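Local structure of leucine aminopeptidase 2 (Saccharomyces cerevisiae, 2XQ0) at residues D242-K245 / F246-A250; L396-H399 / L400-L404; R415-F418 / K419-K423; D505-S508 / N509-V512. The protein cleaves di- and tripeptides preferentially as a zinc aminopeptidase of the M1 family and has a low epoxide hydrolase activity in vitro. All blocks are in the same frame, centred on the assembly; numbering follows the deposited sequence.

Interaction 1 (D242-K245 / F246-A250)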
loop_
_atom_site.group_PDB
_atom_site.type_symbol
_atom_site.label_atom_id
_atom_site.label_comp_id
_atom_site.label_asym_id
_atom_site.label_seq_id
_atom_site.Cartn_x
_atom_site.Cartn_y
_atom_site.Cartn_z
ATOM N N ASP A 242 7.008 -3.806 -19.985
ATOM C CA ASP A 242 5.760 -3.141 -19.653
ATOM C C ASP A 242 5.880 -1.833 -18.881
ATOM O O ASP A 242 4.960 -1.033 -18.929
ATOM C CB ASP A 242 4.852 -4.103 -18.877
ATOM C CG ASP A 242 4.196 -5.142 -19.775
ATOM O OD1 ASP A 242 3.127 -4.828 -20.348
ATOM O OD2 ASP A 242 4.742 -6.267 -19.912
ATOM N N VAL A 243 6.975 -1.628 -18.147
ATOM C CA VAL A 243 7.055 -0.455 -17.272
ATOM C C VAL A 243 7.026 0.851 -18.077
ATOM O O VAL A 243 6.324 1.776 -17.710
ATOM C CB VAL A 243 8.242 -0.493 -16.232
ATOM C CG1 VAL A 243 9.578 -0.661 -16.906
ATOM C CG2 VAL A 243 8.244 0.780 -15.357
ATOM N N GLU A 244 7.750 0.936 -19.190
ATOM C CA GLU A 244 7.731 2.210 -19.896
ATOM C C GLU A 244 6.356 2.477 -20.495
ATOM O O GLU A 244 5.892 3.609 -20.505
ATOM C CB GLU A 244 8.839 2.329 -20.935
ATOM C CG GLU A 244 8.794 3.624 -21.719
ATOM C CD GLU A 244 9.201 4.849 -20.908
ATOM O OE1 GLU A 244 9.680 4.703 -19.760
ATOM O OE2 GLU A 244 9.046 5.973 -21.435
ATOM N N LYS A 245 5.694 1.426 -20.955
ATOM C CA LYS A 245 4.331 1.546 -21.455
ATOM C C LYS A 245 3.378 2.090 -20.383
ATOM O O LYS A 245 2.556 2.953 -20.669
ATOM C CB LYS A 245 3.853 0.193 -21.988
ATOM C CG LYS A 245 2.400 0.137 -22.415
ATOM C CD LYS A 245 2.116 -1.170 -23.147
ATOM C CE LYS A 245 2.529 -2.374 -22.311
ATOM N NZ LYS A 245 2.785 -3.596 -23.151
ATOM N N PHE A 246 3.485 1.588 -19.150
ATOM C CA PHE A 246 2.698 2.128 -18.049
ATOM C C PHE A 246 2.991 3.608 -17.829
ATOM O O PHE A 246 2.072 4.430 -17.647
ATOM C CB PHE A 246 2.987 1.389 -16.744
ATOM C CG PHE A 246 2.337 0.047 -16.645
ATOM C CD1 PHE A 246 1.352 -0.333 -17.523
ATOM C CD2 PHE A 246 2.729 -0.848 -15.654
ATOM C CE1 PHE A 246 0.757 -1.592 -17.423
ATOM C CE2 PHE A 246 2.140 -2.103 -15.549
ATOM C CZ PHE A 246 1.151 -2.471 -16.437
ATOM N N ILE A 247 4.268 3.969 -17.815
ATOM C CA ILE A 247 4.576 5.364 -17.541
ATOM C C ILE A 247 3.942 6.256 -18.595
ATOM O O ILE A 247 3.251 7.214 -18.259
ATOM C CB ILE A 247 6.079 5.659 -17.422
ATOM C CG1 ILE A 247 6.706 4.816 -16.319
ATOM C CG2 ILE A 247 6.278 7.147 -17.058
ATOM C CD1 ILE A 247 8.201 5.009 -16.195
ATOM N N GLN A 248 4.159 5.926 -19.866
ATOM C CA GLN A 248 3.662 6.738 -20.989
ATOM C C GLN A 248 2.136 6.776 -21.025
ATOM O O GLN A 248 1.537 7.785 -21.389
ATOM C CB GLN A 248 4.220 6.234 -22.328
ATOM C CG GLN A 248 5.705 6.567 -22.554
ATOM C CD GLN A 248 6.257 5.909 -23.815
ATOM O OE1 GLN A 248 5.500 5.571 -24.728
ATOM N NE2 GLN A 248 7.578 5.706 -23.863
ATOM N N THR A 249 1.505 5.685 -20.614
ATOM C CA THR A 249 0.049 5.670 -20.485
ATOM C C THR A 249 -0.464 6.648 -19.405
ATOM O O THR A 249 -1.407 7.417 -19.637
ATOM C CB THR A 249 -0.477 4.259 -20.202
ATOM O OG1 THR A 249 -0.124 3.393 -21.297
ATOM C CG2 THR A 249 -1.992 4.301 -20.061
ATOM N N ALA A 250 0.162 6.626 -18.234
ATOM C CA ALA A 250 -0.199 7.554 -17.163
ATOM C C ALA A 250 0.009 8.998 -17.572
ATOM O O ALA A 250 -0.808 9.868 -17.270
ATOM C CB ALA A 250 0.607 7.245 -15.901
#
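E244 and Q248 join their polar ends across one turn of the first part of helix 243-253, an i to i+4 pair on an alpha-helix of the M1 peptidase domain. Q248 NE2 donates to E244 OE2 at 2.8 Å, using the anti lone pair of that oxygen; OE2 lies close to the plane of the Q248 amide, while the carboxylate as a whole is turned 77° against it. E244 reaches this position because CG stands anti to its backbone N (chi1 177°) and the chain then bends at chi2. OE2 is also held by a salt bridge to R222, so a glutamine in its place would probably weaken the hold on R222 and leave that arginine's charge without its mate. The other carboxylate oxygen, OE1, rests 3.9 Å from I247 CD1.

At the start of the helix D242 O accepts from F246 N at 3.0 Å and lies over one face of the F246 ring, while K245 NZ and D242 OD1 form a salt bridge at 3.1 Å, its hydrogen bond weak. Beyond this shell F246 packs against L303 of the zinc-binding helix 297-311 and I338 of helix 321-339. One turn further on, K245 O is gripped twice by T249, whose N at 2.9 Å and OG1 at 2.8 Å approach from opposite faces of the carbonyl plane.

Interaction 2 (L396-H399 / L400-L404)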
loop_
_atom_site.group_PDB
_atom_site.type_symbol
_atom_site.label_atom_id
_atom_site.label_comp_id
_atom_site.label_asym_id
_atom_site.label_seq_id
_atom_site.Cartn_x
_atom_site.Cartn_y
_atom_site.Cartn_z
ATOM N N LEU A 396 -16.502 6.787 -5.641
ATOM C CA LEU A 396 -16.960 8.175 -5.711
ATOM C C LEU A 396 -16.407 8.838 -6.972
ATOM O O LEU A 396 -17.129 9.538 -7.692
ATOM C CB LEU A 396 -16.551 8.952 -4.456
ATOM C CG LEU A 396 -16.745 10.458 -4.530
ATOM C CD1 LEU A 396 -18.178 10.770 -4.918
ATOM C CD2 LEU A 396 -16.372 11.104 -3.196
ATOM N N LEU A 397 -15.135 8.586 -7.277
ATOM C CA LEU A 397 -14.531 9.200 -8.478
ATOM C C LEU A 397 -15.103 8.654 -9.795
ATOM O O LEU A 397 -15.255 9.388 -10.776
ATOM C CB LEU A 397 -13.016 9.031 -8.453
ATOM C CG LEU A 397 -12.360 9.752 -7.273
ATOM C CD1 LEU A 397 -10.896 9.391 -7.166
ATOM C CD2 LEU A 397 -12.553 11.253 -7.422
ATOM N N PHE A 398 -15.375 7.355 -9.819
ATOM C CA PHE A 398 -15.992 6.719 -10.965
ATOM C C PHE A 398 -17.420 7.271 -11.198
ATOM O O PHE A 398 -17.861 7.440 -12.343
ATOM C CB PHE A 398 -16.014 5.195 -10.777
ATOM C CG PHE A 398 -16.527 4.448 -11.987
ATOM C CD1 PHE A 398 -15.767 4.375 -13.143
ATOM C CD2 PHE A 398 -17.774 3.838 -11.972
ATOM C CE1 PHE A 398 -16.244 3.704 -14.279
ATOM C CE2 PHE A 398 -18.251 3.161 -13.095
ATOM C CZ PHE A 398 -17.477 3.100 -14.252
ATOM N N HIS A 399 -18.131 7.540 -10.106
ATOM C CA HIS A 399 -19.462 8.143 -10.165
ATOM C C HIS A 399 -19.390 9.542 -10.773
ATOM O O HIS A 399 -20.170 9.893 -11.658
ATOM C CB HIS A 399 -20.067 8.210 -8.760
ATOM C CG HIS A 399 -21.439 8.814 -8.718
ATOM N ND1 HIS A 399 -22.509 8.272 -9.396
ATOM C CD2 HIS A 399 -21.911 9.907 -8.080
ATOM C CE1 HIS A 399 -23.582 9.011 -9.180
ATOM N NE2 HIS A 399 -23.248 10.010 -8.383
ATOM N N LEU A 400 -18.426 10.326 -10.302
ATOM C CA LEU A 400 -18.198 11.676 -10.794
ATOM C C LEU A 400 -17.823 11.677 -12.274
ATOM O O LEU A 400 -18.343 12.473 -13.050
ATOM C CB LEU A 400 -17.101 12.352 -9.967
ATOM C CG LEU A 400 -17.521 12.719 -8.537
ATOM C CD1 LEU A 400 -16.373 13.381 -7.763
ATOM C CD2 LEU A 400 -18.763 13.610 -8.530
ATOM N N GLU A 401 -16.897 10.797 -12.653
ATOM C CA GLU A 401 -16.561 10.590 -14.058
ATOM C C GLU A 401 -17.834 10.410 -14.882
ATOM O O GLU A 401 -18.015 11.044 -15.916
ATOM C CB GLU A 401 -15.679 9.340 -14.210
ATOM C CG GLU A 401 -15.301 9.008 -15.640
ATOM C CD GLU A 401 -14.664 7.628 -15.795
ATOM O OE1 GLU A 401 -13.621 7.354 -15.143
ATOM O OE2 GLU A 401 -15.201 6.822 -16.599
ATOM N N THR A 402 -18.705 9.522 -14.421
ATOM C CA THR A 402 -19.930 9.181 -15.141
ATOM C C THR A 402 -20.897 10.355 -15.283
ATOM O O THR A 402 -21.280 10.733 -16.399
ATOM C CB THR A 402 -20.676 8.042 -14.429
ATOM O OG1 THR A 402 -19.836 6.887 -14.358
ATOM C CG2 THR A 402 -21.953 7.698 -15.171
ATOM N N ILE A 403 -21.297 10.931 -14.157
ATOM C CA ILE A 403 -22.336 11.955 -14.172
ATOM C C ILE A 403 -21.871 13.254 -14.817
ATOM O O ILE A 403 -22.683 14.064 -15.257
ATOM C CB ILE A 403 -22.865 12.254 -12.762
ATOM C CG1 ILE A 403 -21.849 13.080 -11.969
ATOM C CG2 ILE A 403 -23.204 10.962 -12.040
ATOM C CD1 ILE A 403 -22.260 13.297 -10.524
ATOM N N LEU A 404 -20.561 13.453 -14.878
ATOM C CA LEU A 404 -20.018 14.667 -15.477
ATOM C C LEU A 404 -19.826 14.558 -16.987
ATOM O O LEU A 404 -19.437 15.532 -17.640
ATOM C CB LEU A 404 -18.699 15.054 -14.808
ATOM C CG LEU A 404 -18.871 15.691 -13.428
ATOM C CD1 LEU A 404 -17.623 15.493 -12.589
ATOM C CD2 LEU A 404 -19.222 17.167 -13.560
#
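H399 and I403, one turn apart near the C-terminal end of helix 388-403, meet through a CH-pi contact: I403 CG2 sits over one face of the imidazole, 3.8 Å from its centroid and 24° off the ring normal. The methyl is displaced toward the rim and, of the ring atoms, comes closest to H399 CE1, at 3.5 Å. The isoleucine torsions explain the choice of branch, for CG2 stands anti to its own carbonyl carbon while CG1 takes the sterically tighter place between N and C (chi1 75°).

F398 leaves the helix on another side and runs beside two polar neighbours. T402 OG1 lies over one face of its ring, 4.2 Å above the plane and nearer the rim, and that hydroxyl is turned to donate to F398 O at 2.9 Å. T402 N bonds to the same oxygen from the opposite face of the carbonyl plane. The E401 side chain passes at a slant to that of F398, the carboxylate plane 72° from the ring, with OE2 4.0 Å from F398 CE1; the stronger partners of this buried acid are Y329, which hydrogen-bonds OE1, and R344, which forms a salt bridge with OE2. On the apolar side L396 CD1 touches L400 CG at 4.2 Å, and L397 CD2 approaches L400 CD1 at 4.4 Å.

The helix is packed on several sides. L397 lies on W326 and Y329 of helix 321-339, L396 and L400 face W454 and W451 of helix 451-456, the H399 ring meets that of W454, and L404 touches F410 of helix 407-420.

Interaction 3 (R415-F418 / K419-K423)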
loop_
_atom_site.group_PDB
_atom_site.type_symbol
_atom_site.label_atom_id
_atom_site.label_comp_id
_atom_site.label_asym_id
_atom_site.label_seq_id
_atom_site.Cartn_x
_atom_site.Cartn_y
_atom_site.Cartn_z
ATOM N N ARG A 415 -6.329 16.827 -14.773
ATOM C CA ARG A 415 -5.119 17.595 -15.021
ATOM C C ARG A 415 -5.096 18.885 -14.207
ATOM O O ARG A 415 -4.046 19.294 -13.720
ATOM C CB ARG A 415 -5.002 17.935 -16.504
ATOM C CG ARG A 415 -4.501 16.773 -17.332
ATOM C CD ARG A 415 -5.064 16.820 -18.734
ATOM N NE ARG A 415 -5.067 15.484 -19.313
ATOM C CZ ARG A 415 -5.754 15.141 -20.390
ATOM N NH1 ARG A 415 -5.687 13.895 -20.841
ATOM N NH2 ARG A 415 -6.499 16.045 -21.013
ATOM N N HIS A 416 -6.250 19.536 -14.083
ATOM C CA HIS A 416 -6.320 20.815 -13.383
ATOM C C HIS A 416 -6.012 20.588 -11.913
ATOM O O HIS A 416 -5.195 21.300 -11.312
ATOM C CB HIS A 416 -7.716 21.422 -13.534
ATOM C CG HIS A 416 -7.893 22.708 -12.797
ATOM N ND1 HIS A 416 -8.519 22.785 -11.573
ATOM C CD2 HIS A 416 -7.515 23.970 -13.106
ATOM C CE1 HIS A 416 -8.527 24.039 -11.162
ATOM N NE2 HIS A 416 -7.922 24.778 -12.072
ATOM N N TYR A 417 -6.681 19.586 -11.352
ATOM C CA TYR A 417 -6.504 19.182 -9.965
ATOM C C TYR A 417 -5.041 18.900 -9.631
ATOM O O TYR A 417 -4.502 19.502 -8.707
ATOM C CB TYR A 417 -7.388 17.962 -9.666
ATOM C CG TYR A 417 -7.196 17.332 -8.297
ATOM C CD1 TYR A 417 -7.712 17.930 -7.150
ATOM C CD2 TYR A 417 -6.525 16.125 -8.157
ATOM C CE1 TYR A 417 -7.547 17.348 -5.894
ATOM C CE2 TYR A 417 -6.341 15.537 -6.901
ATOM C CZ TYR A 417 -6.863 16.161 -5.770
ATOM O OH TYR A 417 -6.707 15.594 -4.510
ATOM N N PHE A 418 -4.388 18.000 -10.370
ATOM C CA PHE A 418 -3.011 17.638 -10.025
ATOM C C PHE A 418 -2.027 18.787 -10.270
ATOM O O PHE A 418 -1.007 18.885 -9.593
ATOM C CB PHE A 418 -2.570 16.312 -10.684
ATOM C CG PHE A 418 -3.267 15.111 -10.106
ATOM C CD1 PHE A 418 -2.884 14.609 -8.877
ATOM C CD2 PHE A 418 -4.348 14.539 -10.749
ATOM C CE1 PHE A 418 -3.549 13.536 -8.311
ATOM C CE2 PHE A 418 -5.006 13.453 -10.203
ATOM C CZ PHE A 418 -4.606 12.950 -8.982
ATOM N N LYS A 419 -2.350 19.679 -11.202
ATOM C CA LYS A 419 -1.523 20.870 -11.388
ATOM C C LYS A 419 -1.696 21.875 -10.245
ATOM O O LYS A 419 -0.719 22.437 -9.755
ATOM C CB LYS A 419 -1.817 21.549 -12.732
ATOM C CG LYS A 419 -0.898 21.103 -13.866
ATOM C CD LYS A 419 0.568 21.371 -13.532
ATOM C CE LYS A 419 1.506 20.769 -14.565
ATOM N NZ LYS A 419 2.926 21.034 -14.208
ATOM N N LYS A 420 -2.937 22.109 -9.832
ATOM C CA LYS A 420 -3.232 23.090 -8.789
ATOM C C LYS A 420 -2.512 22.749 -7.487
ATOM O O LYS A 420 -1.902 23.605 -6.841
ATOM C CB LYS A 420 -4.748 23.163 -8.546
ATOM C CG LYS A 420 -5.174 24.110 -7.449
ATOM C CD LYS A 420 -6.696 24.161 -7.320
ATOM C CE LYS A 420 -7.134 25.179 -6.270
ATOM N NZ LYS A 420 -8.559 25.000 -5.853
ATOM N N PHE A 421 -2.570 21.480 -7.111
ATOM C CA PHE A 421 -2.039 21.055 -5.825
ATOM C C PHE A 421 -0.662 20.428 -5.913
ATOM O O PHE A 421 -0.172 19.869 -4.933
ATOM C CB PHE A 421 -3.034 20.127 -5.115
ATOM C CG PHE A 421 -4.304 20.822 -4.717
ATOM C CD1 PHE A 421 -4.323 21.682 -3.628
ATOM C CD2 PHE A 421 -5.456 20.672 -5.469
ATOM C CE1 PHE A 421 -5.477 22.352 -3.273
ATOM C CE2 PHE A 421 -6.626 21.341 -5.122
ATOM C CZ PHE A 421 -6.636 22.180 -4.025
ATOM N N ALA A 422 -0.019 20.532 -7.072
ATOM C CA ALA A 422 1.307 19.930 -7.205
ATOM C C ALA A 422 2.229 20.440 -6.102
ATOM O O ALA A 422 2.340 21.646 -5.880
ATOM C CB ALA A 422 1.915 20.196 -8.588
ATOM N N LYS A 423 2.867 19.510 -5.400
ATOM C CA LYS A 423 3.846 19.845 -4.368
ATOM C C LYS A 423 3.240 20.382 -3.086
ATOM O O LYS A 423 3.953 20.922 -2.235
ATOM C CB LYS A 423 4.909 20.800 -4.917
ATOM C CG LYS A 423 5.721 20.191 -6.060
ATOM C CD LYS A 423 6.690 21.190 -6.682
ATOM C CE LYS A 423 7.440 20.555 -7.846
ATOM N NZ LYS A 423 8.606 21.379 -8.293
#
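Y417 and F421 meet one turn apart where helix 407-420 ends in the M1 peptidase domain. From CB the tyrosine runs with CG anti to its backbone N (chi1 174°), which sets the CD1-CE1 side of the ring beside F421. CD1 comes 3.9 Å from F421 CD2, and CE1 lies at the same 3.9 Å from that carbon, so this side of the phenol rests against F421 CD2 and CE2. The centroids are 5.7 Å apart and the planes meet at 57°, an oblique pairing. On the other side of the phenol, CD2 stands over the centre of the F418 ring, 3.6 Å above its plane. The ring also stacks on W326 of helix 321-339, and replacing Y417 by an alanine would probably leave both F421 and W326 without this aromatic partner and open a gap between the two helices.

The backbone bonds the same pair, F421 N donating to Y417 O at 3.2 Å, and this carbonyl oxygen lies near the plane of the F421 ring at its edge. F421 is the first residue to depart from helical backbone angles.

The chemistry divides by side. Y417, F418 and F421 are buried, F418 edge-to-face on W326, while the charged ends point elsewhere: K420 NZ bonds to T434 OG1, R415 NE to I253 O, and K419 makes a cation-pi contact with F255. Ring packing and backbone hydrogen bonds together hold this last turn, and polar bonds tie its flanks to adjoining segments.

Interaction 4 (D505-S508 / N509-V512)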
loop_
_atom_site.group_PDB
_atom_site.type_symbol
_atom_site.label_atom_id
_atom_site.label_comp_id
_atom_site.label_asym_id
_atom_site.label_seq_id
_atom_site.Cartn_x
_atom_site.Cartn_y
_atom_site.Cartn_z
ATOM N N ASP A 505 -8.496 -20.171 -21.174
ATOM C CA ASP A 505 -8.565 -18.734 -21.448
ATOM C C ASP A 505 -8.661 -17.852 -20.185
ATOM O O ASP A 505 -8.816 -16.635 -20.277
ATOM C CB ASP A 505 -9.727 -18.423 -22.401
ATOM C CG ASP A 505 -9.468 -18.913 -23.821
ATOM O OD1 ASP A 505 -9.968 -20.001 -24.186
ATOM O OD2 ASP A 505 -8.764 -18.207 -24.576
ATOM N N PHE A 506 -8.569 -18.463 -19.010
ATOM C CA PHE A 506 -8.631 -17.703 -17.765
ATOM C C PHE A 506 -7.255 -17.114 -17.443
ATOM O O PHE A 506 -6.299 -17.860 -17.250
ATOM C CB PHE A 506 -9.050 -18.604 -16.598
ATOM C CG PHE A 506 -10.528 -18.947 -16.556
ATOM C CD1 PHE A 506 -11.335 -18.823 -17.671
ATOM C CD2 PHE A 506 -11.094 -19.414 -15.381
ATOM C CE1 PHE A 506 -12.693 -19.154 -17.609
ATOM C CE2 PHE A 506 -12.425 -19.749 -15.311
ATOM C CZ PHE A 506 -13.230 -19.628 -16.422
ATOM N N ASN A 507 -7.151 -15.788 -17.379
ATOM C CA ASN A 507 -5.943 -15.154 -16.846
ATOM C C ASN A 507 -5.844 -15.408 -15.340
ATOM O O ASN A 507 -6.717 -16.052 -14.761
ATOM C CB ASN A 507 -5.884 -13.650 -17.198
ATOM C CG ASN A 507 -6.958 -12.828 -16.498
ATOM O OD1 ASN A 507 -7.506 -13.235 -15.475
ATOM N ND2 ASN A 507 -7.256 -11.653 -17.047
ATOM N N SER A 508 -4.793 -14.918 -14.694
ATOM C CA SER A 508 -4.597 -15.231 -13.279
ATOM C C SER A 508 -5.677 -14.578 -12.412
ATOM O O SER A 508 -6.123 -15.157 -11.428
ATOM C CB SER A 508 -3.203 -14.805 -12.810
ATOM O OG SER A 508 -3.091 -13.395 -12.752
ATOM N N ASN A 509 -6.087 -13.368 -12.783
ATOM C CA ASN A 509 -7.170 -12.695 -12.092
ATOM C C ASN A 509 -8.460 -13.497 -12.185
ATOM O O ASN A 509 -9.238 -13.570 -11.234
ATOM C CB ASN A 509 -7.384 -11.295 -12.676
ATOM C CG ASN A 509 -6.240 -10.347 -12.363
ATOM O OD1 ASN A 509 -5.819 -10.213 -11.210
ATOM N ND2 ASN A 509 -5.737 -9.677 -13.394
ATOM N N GLN A 510 -8.688 -14.095 -13.346
ATOM C CA GLN A 510 -9.886 -14.879 -13.549
ATOM C C GLN A 510 -9.806 -16.172 -12.750
ATOM O O GLN A 510 -10.805 -16.588 -12.144
ATOM C CB GLN A 510 -10.119 -15.133 -15.042
ATOM C CG GLN A 510 -10.580 -13.890 -15.786
ATOM C CD GLN A 510 -10.645 -14.099 -17.274
ATOM O OE1 GLN A 510 -9.705 -14.608 -17.872
ATOM N NE2 GLN A 510 -11.761 -13.725 -17.878
ATOM N N LEU A 511 -8.625 -16.797 -12.735
ATOM C CA LEU A 511 -8.399 -17.970 -11.888
ATOM C C LEU A 511 -8.623 -17.643 -10.415
ATOM O O LEU A 511 -9.278 -18.399 -9.691
ATOM C CB LEU A 511 -6.983 -18.532 -12.085
ATOM C CG LEU A 511 -6.715 -19.241 -13.415
ATOM C CD1 LEU A 511 -5.234 -19.552 -13.585
ATOM C CD2 LEU A 511 -7.544 -20.514 -13.524
ATOM N N VAL A 512 -8.069 -16.520 -9.966
ATOM C CA VAL A 512 -8.277 -16.074 -8.601
ATOM C C VAL A 512 -9.765 -15.885 -8.288
ATOM O O VAL A 512 -10.265 -16.404 -7.278
ATOM C CB VAL A 512 -7.466 -14.799 -8.313
ATOM C CG1 VAL A 512 -7.892 -14.178 -7.006
ATOM C CG2 VAL A 512 -5.971 -15.140 -8.291
HETATM O O HOH W 1 -3.306 -12.258 -10.092
#
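A capping box formed by N507 and Q510 begins helix 508-519 in the C-terminal region of the enzyme. N507 is the N-cap: its OD1 accepts from Q510 N at 2.6 Å, with the donor almost in line with the side-chain C=O. In return Q510 OE1 accepts from N507 N at 2.9 Å, the donor lying in the carbonyl plane on a lone pair. The asparagine achieves this with CG between its backbone N and carbonyl carbon (chi1 68°), which folds the amide back over the first turn, and the two side chains cross at about a right angle, their amide planes 54° apart. Two polar groups at the start of the helix are satisfied in this way, and Q510 is fixed further through NE2, which bonds to L470 O.

Ordinary helical bonds take over at once, L511 N donating to N507 O and V512 N to S508 O. F506, just before the cap, presents CB to L511 CD2 at 3.9 Å, and that methyl sits near the plane of the F506 ring at its edge. A water is bound by S508 OG at 2.9 Å and, weakly, by N509 OD1.

Around this first turn, F506 and Q510 lie on V474 of helix 469-484, S508 and V512 touch V559 of helix 557-569, and N509 and Q510 reach F346 of helix 341-360.

The four contacts come in series along the chain, each within, at the start of, or at the end of one helix. Interactions 1, 2 and 3 belong to the M1 peptidase domain, and all three pack on helix 321-339, which carries the zinc ligand E324; interactions 1 and 3 also touch helix 297-311, the source of H301 and H305. Interactions 2 and 3 lie on successive helices, 388-403 and 407-420, with centres 19 Å apart. Interaction 4 instead starts a helix of the C-terminal region, about 10 Å from interaction 1 at the nearest atoms but 37 Å from interaction 3 between centres. The first three thus back the helices bearing the zinc ligands.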